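Local atomic coordinates of flavodoxin (PDB entry 4J8P), a protein that binds flavin mononucleotide and probably serves as a flavodoxin-like carrier in electron transfer. Residues 65-70 / 97-102; 83-88 / 110-115. All blocks are in the same frame, centred on the assembly; numbering follows the deposited sequence. Where two conformers were deposited one is given.

In the fold
From the N terminus, the chain passes through strands 7-12 and 33-36 and helix 56-62 before entering the loop that holds 65-70. It next forms strand 80-88, crosses back through helix 96-102 and then runs parallel to that strand as strand 111-117. Interaction 1 (65-70 with 97-102) closes a loop containing strand 80-88, whereas interaction 2 (83-88 with 110-115) closes one containing helix 96-102, so the two cross along the sequence. Their centres lie about 15 Å apart, yet they touch directly: CG1 of Ile98 is 3.9 Å from CB of Phe87. Helix 96-102 therefore carries the long loop on one side and rests on the central sheet with another.

Interaction 1. Residues 65-70 / 97-102; sequences KSRPAL and IINTFI
The guanidinium of Arg67 lies stacked on the side chain of Asn99: CB of Asn99 covers one of its faces, 3.3 Å above the plane and displaced toward the rim, and the amide plane is turned only 25° from that of the guanidinium. Between these two side chains the closest pair is NE of Arg67 and CB of Asn99, at 3.4 Å, so much of the stack rests on the methylene. In the guanidinium plane, NH1 of Arg67 donates to the carbonyl O of Ser66 at 2.9 Å, which helps to fix the rotation of the group; NE forms a salt bridge with Glu103. A bend at chi2 turns the arginine chain, and the guanidinium ends flat over CB of Asn99. The Asn99 amide has its own partner, since ND2 is hydrogen-bonded to the hydroxyl of Tyr134.

In this flavodoxin-like alpha/beta fold, the contact lays the irregular segment 65-70, between helix 56-62 and strand 80-88, against the helix that follows that strand. Their link is one side-chain hydrogen bond: OG1 of Thr100 donates to O of Pro68 at 2.9 Å, tilted 33° from the carbonyl plane. Thr100 places OG1 beside its backbone N (chi1 -52°); its other branch, CG2, also lies near O of Pro68 and reaches to 3.8 Å from CG of Leu70. CD2 of Leu70 continues the apolar seam, 3.7 Å from CG1 of Ile97, while CD of Pro68 sits 3.8 Å from N of Ile97. Tyr43 packs on Pro68, and Phe13 and Pro39 on Ile97.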
# COMPACT_ATOMS: atom_id res chain seq x y z
N LYS A 65 -5.25 15.65 3.75
CA LYS A 65 -5.13 15.46 5.20
C LYS A 65 -6.06 14.36 5.74
O LYS A 65 -6.03 14.07 6.94
CB LYS A 65 -5.46 16.78 5.94
CG LYS A 65 -4.77 18.04 5.40
CD LYS A 65 -3.26 17.96 5.47
CE LYS A 65 -2.66 19.17 4.77
NZ LYS A 65 -1.18 19.15 4.82
N SER A 66 -6.90 13.77 4.87
CA SER A 66 -7.83 12.71 5.32
C SER A 66 -7.06 11.48 5.79
O SER A 66 -6.10 11.06 5.13
CB SER A 66 -8.79 12.32 4.20
OG SER A 66 -9.75 11.38 4.65
N ARG A 67 -7.47 10.92 6.95
CA ARG A 67 -6.80 9.73 7.49
C ARG A 67 -7.85 8.70 7.95
O ARG A 67 -8.24 8.66 9.14
CB ARG A 67 -5.86 10.07 8.65
CG ARG A 67 -4.71 11.03 8.29
CD ARG A 67 -3.70 10.31 7.37
NE ARG A 67 -2.55 11.17 7.09
CZ ARG A 67 -2.45 12.00 6.05
NH1 ARG A 67 -3.44 12.09 5.16
NH2 ARG A 67 -1.37 12.75 5.90
N PRO A 68 -8.35 7.85 7.02
CA PRO A 68 -9.34 6.82 7.42
C PRO A 68 -8.80 5.98 8.55
O PRO A 68 -7.65 5.53 8.51
CB PRO A 68 -9.51 5.98 6.14
CG PRO A 68 -9.21 6.97 5.03
CD PRO A 68 -8.05 7.77 5.57
N ALA A 69 -9.63 5.77 9.59
CA ALA A 69 -9.16 5.01 10.74
C ALA A 69 -8.91 3.54 10.39
O ALA A 69 -9.58 2.97 9.51
CB ALA A 69 -10.17 5.10 11.87
N LEU A 70 -7.94 2.92 11.10
CA LEU A 70 -7.65 1.50 10.94
C LEU A 70 -8.57 0.66 11.84
O LEU A 70 -8.95 1.12 12.94
CB LEU A 70 -6.19 1.19 11.31
CG LEU A 70 -5.13 1.96 10.54
CD1 LEU A 70 -3.73 1.61 11.07
CD2 LEU A 70 -5.23 1.68 9.07
N ILE A 97 -5.80 5.65 3.43
CA ILE A 97 -5.54 4.70 4.52
C ILE A 97 -4.04 4.33 4.54
O ILE A 97 -3.53 3.93 5.57
CB ILE A 97 -6.45 3.47 4.43
CG1 ILE A 97 -6.39 2.69 5.75
CG2 ILE A 97 -6.11 2.61 3.18
CD1 ILE A 97 -7.34 1.55 5.79
N ILE A 98 -3.33 4.47 3.39
CA ILE A 98 -1.88 4.19 3.40
C ILE A 98 -1.16 5.23 4.25
O ILE A 98 -0.24 4.88 5.00
CB ILE A 98 -1.37 4.17 1.95
CG1 ILE A 98 -2.04 3.00 1.17
CG2 ILE A 98 0.21 4.10 1.92
CD1 ILE A 98 -1.82 1.56 1.84
N ASN A 99 -1.62 6.50 4.19
CA ASN A 99 -1.06 7.54 5.06
C ASN A 99 -1.38 7.19 6.53
O ASN A 99 -0.52 7.33 7.40
CB ASN A 99 -1.61 8.90 4.70
CG ASN A 99 -1.28 9.27 3.27
OD1 ASN A 99 -2.10 9.07 2.38
ND2 ASN A 99 -0.10 9.84 3.05
N THR A 100 -2.63 6.73 6.82
CA THR A 100 -2.92 6.37 8.21
C THR A 100 -1.97 5.28 8.69
O THR A 100 -1.44 5.38 9.80
CB THR A 100 -4.37 5.87 8.33
OG1 THR A 100 -5.23 6.83 7.73
CG2 THR A 100 -4.78 5.68 9.82
N PHE A 101 -1.75 4.26 7.85
CA PHE A 101 -0.88 3.14 8.19
C PHE A 101 0.55 3.64 8.50
O PHE A 101 1.10 3.30 9.55
CB PHE A 101 -0.91 2.12 7.04
CG PHE A 101 0.04 0.98 7.21
CD1 PHE A 101 -0.19 -0.01 8.17
CD2 PHE A 101 1.20 0.91 6.45
CE1 PHE A 101 0.72 -1.07 8.33
CE2 PHE A 101 2.09 -0.17 6.60
CZ PHE A 101 1.84 -1.15 7.53
N ILE A 102 1.15 4.41 7.58
CA ILE A 102 2.53 4.89 7.77
C ILE A 102 2.63 5.75 9.04
O ILE A 102 3.62 5.71 9.76
CB ILE A 102 3.00 5.65 6.50
CG1 ILE A 102 3.10 4.65 5.34
CG2 ILE A 102 4.32 6.43 6.73
CD1 ILE A 102 3.27 5.35 3.93

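Interaction 2. Residues 83-88 / 110-115. With FMN (flavin mononucleotide), chain B.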
# COMPACT_ATOMS: atom_id res chain seq x y z
N ILE A 83 9.83 -3.44 4.50
CA ILE A 83 8.38 -3.43 4.46
C ILE A 83 7.90 -3.06 3.08
O ILE A 83 8.21 -1.97 2.59
CB ILE A 83 7.76 -2.47 5.51
CG1 ILE A 83 8.25 -2.86 6.95
CG2 ILE A 83 6.19 -2.47 5.38
CD1 ILE A 83 7.73 -1.98 8.05
N TYR A 84 7.17 -3.97 2.45
CA TYR A 84 6.51 -3.65 1.17
C TYR A 84 5.13 -3.10 1.50
O TYR A 84 4.49 -3.61 2.43
CB TYR A 84 6.35 -4.89 0.31
CG TYR A 84 7.63 -5.43 -0.26
CD1 TYR A 84 8.50 -6.17 0.53
CD2 TYR A 84 7.97 -5.21 -1.60
CE1 TYR A 84 9.71 -6.66 0.01
CE2 TYR A 84 9.15 -5.72 -2.13
CZ TYR A 84 10.01 -6.45 -1.32
OH TYR A 84 11.20 -6.94 -1.83
N ILE A 85 4.67 -2.03 0.80
CA ILE A 85 3.33 -1.47 1.06
C ILE A 85 2.61 -1.44 -0.26
O ILE A 85 3.05 -0.74 -1.18
CB ILE A 85 3.41 -0.05 1.70
CG1 ILE A 85 4.20 -0.11 3.03
CG2 ILE A 85 1.96 0.49 1.91
CD1 ILE A 85 4.29 1.25 3.70
N GLY A 86 1.55 -2.23 -0.37
CA GLY A 86 0.80 -2.31 -1.63
C GLY A 86 -0.54 -1.64 -1.57
O GLY A 86 -1.20 -1.65 -0.52
N PHE A 87 -0.98 -1.11 -2.70
CA PHE A 87 -2.29 -0.45 -2.75
C PHE A 87 -2.80 -0.30 -4.15
O PHE A 87 -2.01 -0.25 -5.09
CB PHE A 87 -2.19 0.98 -2.13
CG PHE A 87 -0.97 1.76 -2.59
CD1 PHE A 87 0.23 1.68 -1.87
CD2 PHE A 87 -1.02 2.57 -3.73
CE1 PHE A 87 1.37 2.36 -2.30
CE2 PHE A 87 0.13 3.24 -4.18
CZ PHE A 87 1.32 3.15 -3.44
N PRO A 88 -4.12 -0.15 -4.32
CA PRO A 88 -4.62 0.29 -5.64
C PRO A 88 -4.32 1.77 -5.87
O PRO A 88 -4.26 2.51 -4.90
CB PRO A 88 -6.13 0.12 -5.52
CG PRO A 88 -6.43 0.33 -4.02
CD PRO A 88 -5.20 -0.22 -3.29
N LYS A 110 14.22 1.16 8.32
CA LYS A 110 13.62 0.16 7.44
C LYS A 110 13.56 0.61 6.00
O LYS A 110 13.33 1.79 5.72
CB LYS A 110 12.18 -0.17 7.91
CG LYS A 110 12.12 -0.55 9.40
CD LYS A 110 10.73 -0.96 9.80
CE LYS A 110 10.55 -0.97 11.30
NZ LYS A 110 11.54 -1.83 12.01
N THR A 111 13.73 -0.35 5.10
CA THR A 111 13.56 -0.08 3.69
C THR A 111 12.10 -0.30 3.39
O THR A 111 11.53 -1.32 3.80
CB THR A 111 14.49 -0.92 2.85
OG1 THR A 111 15.81 -0.38 2.98
CG2 THR A 111 14.08 -0.97 1.38
N VAL A 112 11.48 0.68 2.75
CA VAL A 112 10.05 0.63 2.46
C VAL A 112 9.84 0.73 0.96
O VAL A 112 10.34 1.66 0.32
CB VAL A 112 9.30 1.74 3.22
CG1 VAL A 112 7.81 1.67 2.91
CG2 VAL A 112 9.56 1.61 4.73
N ILE A 113 9.12 -0.25 0.40
CA ILE A 113 8.97 -0.40 -1.03
C ILE A 113 7.50 -0.38 -1.41
O ILE A 113 6.78 -1.30 -1.04
CB ILE A 113 9.62 -1.72 -1.49
CG1 ILE A 113 11.10 -1.80 -1.07
CG2 ILE A 113 9.45 -1.89 -3.03
CD1 ILE A 113 11.72 -3.21 -1.09
N PRO A 114 7.03 0.66 -2.12
CA PRO A 114 5.62 0.67 -2.52
C PRO A 114 5.37 -0.15 -3.77
O PRO A 114 6.19 -0.19 -4.70
CB PRO A 114 5.33 2.15 -2.77
CG PRO A 114 6.69 2.74 -3.24
CD PRO A 114 7.78 1.84 -2.63
N PHE A 115 4.21 -0.82 -3.82
CA PHE A 115 3.79 -1.49 -5.06
C PHE A 115 2.29 -1.23 -5.24
O PHE A 115 1.60 -0.87 -4.27
CB PHE A 115 4.15 -2.99 -5.10
CG PHE A 115 3.42 -3.85 -4.09
CD1 PHE A 115 3.89 -3.97 -2.80
CD2 PHE A 115 2.30 -4.58 -4.47
CE1 PHE A 115 3.23 -4.78 -1.87
CE2 PHE A 115 1.63 -5.39 -3.54
CZ PHE A 115 2.11 -5.51 -2.25
N1 FMN B . -6.93 3.31 -11.81
C2 FMN B . -6.05 4.09 -12.52
O2 FMN B . -5.43 3.67 -13.50
N3 FMN B . -5.89 5.44 -12.17
C4 FMN B . -6.58 6.11 -11.18
O4 FMN B . -6.31 7.29 -10.93
C4A FMN B . -7.58 5.30 -10.50
N5 FMN B . -8.38 5.89 -9.63
C5A FMN B . -9.33 5.10 -8.98
C6 FMN B . -10.14 5.71 -8.01
C7 FMN B . -11.04 4.97 -7.25
C7M FMN B . -11.79 5.64 -6.13
C8 FMN B . -11.16 3.58 -7.48
C8M FMN B . -12.07 2.72 -6.65
C9 FMN B . -10.37 2.99 -8.46
C9A FMN B . -9.45 3.72 -9.21
N10 FMN B . -8.59 3.12 -10.18
C10 FMN B . -7.66 3.88 -10.85
C1' FMN B . -8.70 1.67 -10.44
C2' FMN B . -7.91 0.83 -9.43
O2' FMN B . -6.60 1.35 -9.18
C3' FMN B . -7.76 -0.63 -9.85
O3' FMN B . -9.03 -1.14 -10.29
C4' FMN B . -7.15 -1.49 -8.74
O4' FMN B . -6.56 -2.64 -9.35
C5' FMN B . -8.21 -1.93 -7.74
O5' FMN B . -7.51 -2.65 -6.73
P FMN B . -8.17 -3.37 -5.51
O1P FMN B . -8.94 -2.48 -4.62
O2P FMN B . -7.00 -4.03 -4.83
O3P FMN B . -9.06 -4.48 -6.09
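Five backbone hydrogen bonds join Ile83-Phe87 to Thr111-Phe115, beginning with N of Ile83 to O of Thr111 at 2.8 Å. Donors alternate between the strands until N of Phe87 reaches O of Phe115 at 3.0 Å, where the N-H...O angle has fallen to 144°. This pattern, with strand directions 21° apart, establishes parallel pairing. CA-H...O contacts supplement it, among them CA of Gly86 to O of Phe115 at 3.1 Å.

The side chains divide between two faces of the sheet. On the face of Tyr84, CD1 of Ile113 lies over the tyrosine ring in a CH-pi contact, 4.0 Å from the centroid. CG of Phe115 sits between its backbone N and carbonyl carbon (chi1 66°), which swings the ring across the neighbouring strand; CA of Gly86 stands over the ring centre, 3.4 Å from the centroid, while CB of Tyr84 meets the ring edge. On the face of Ile85, CD1 of that residue touches CG1 of Val112 at 3.6 Å. Beyond the last pair, CB of Pro88 comes to 3.3 Å from O5' of the flavin mononucleotide, bringing the strand end to the cofactor pocket.

The strands belong to a beta-alpha-beta unit whose connecting helix 96-102 packs on Ile85 and Phe87; helix 18-30 covers Tyr84 and Phe115, and strand 7-12 pairs along the other edge of strand 80-88.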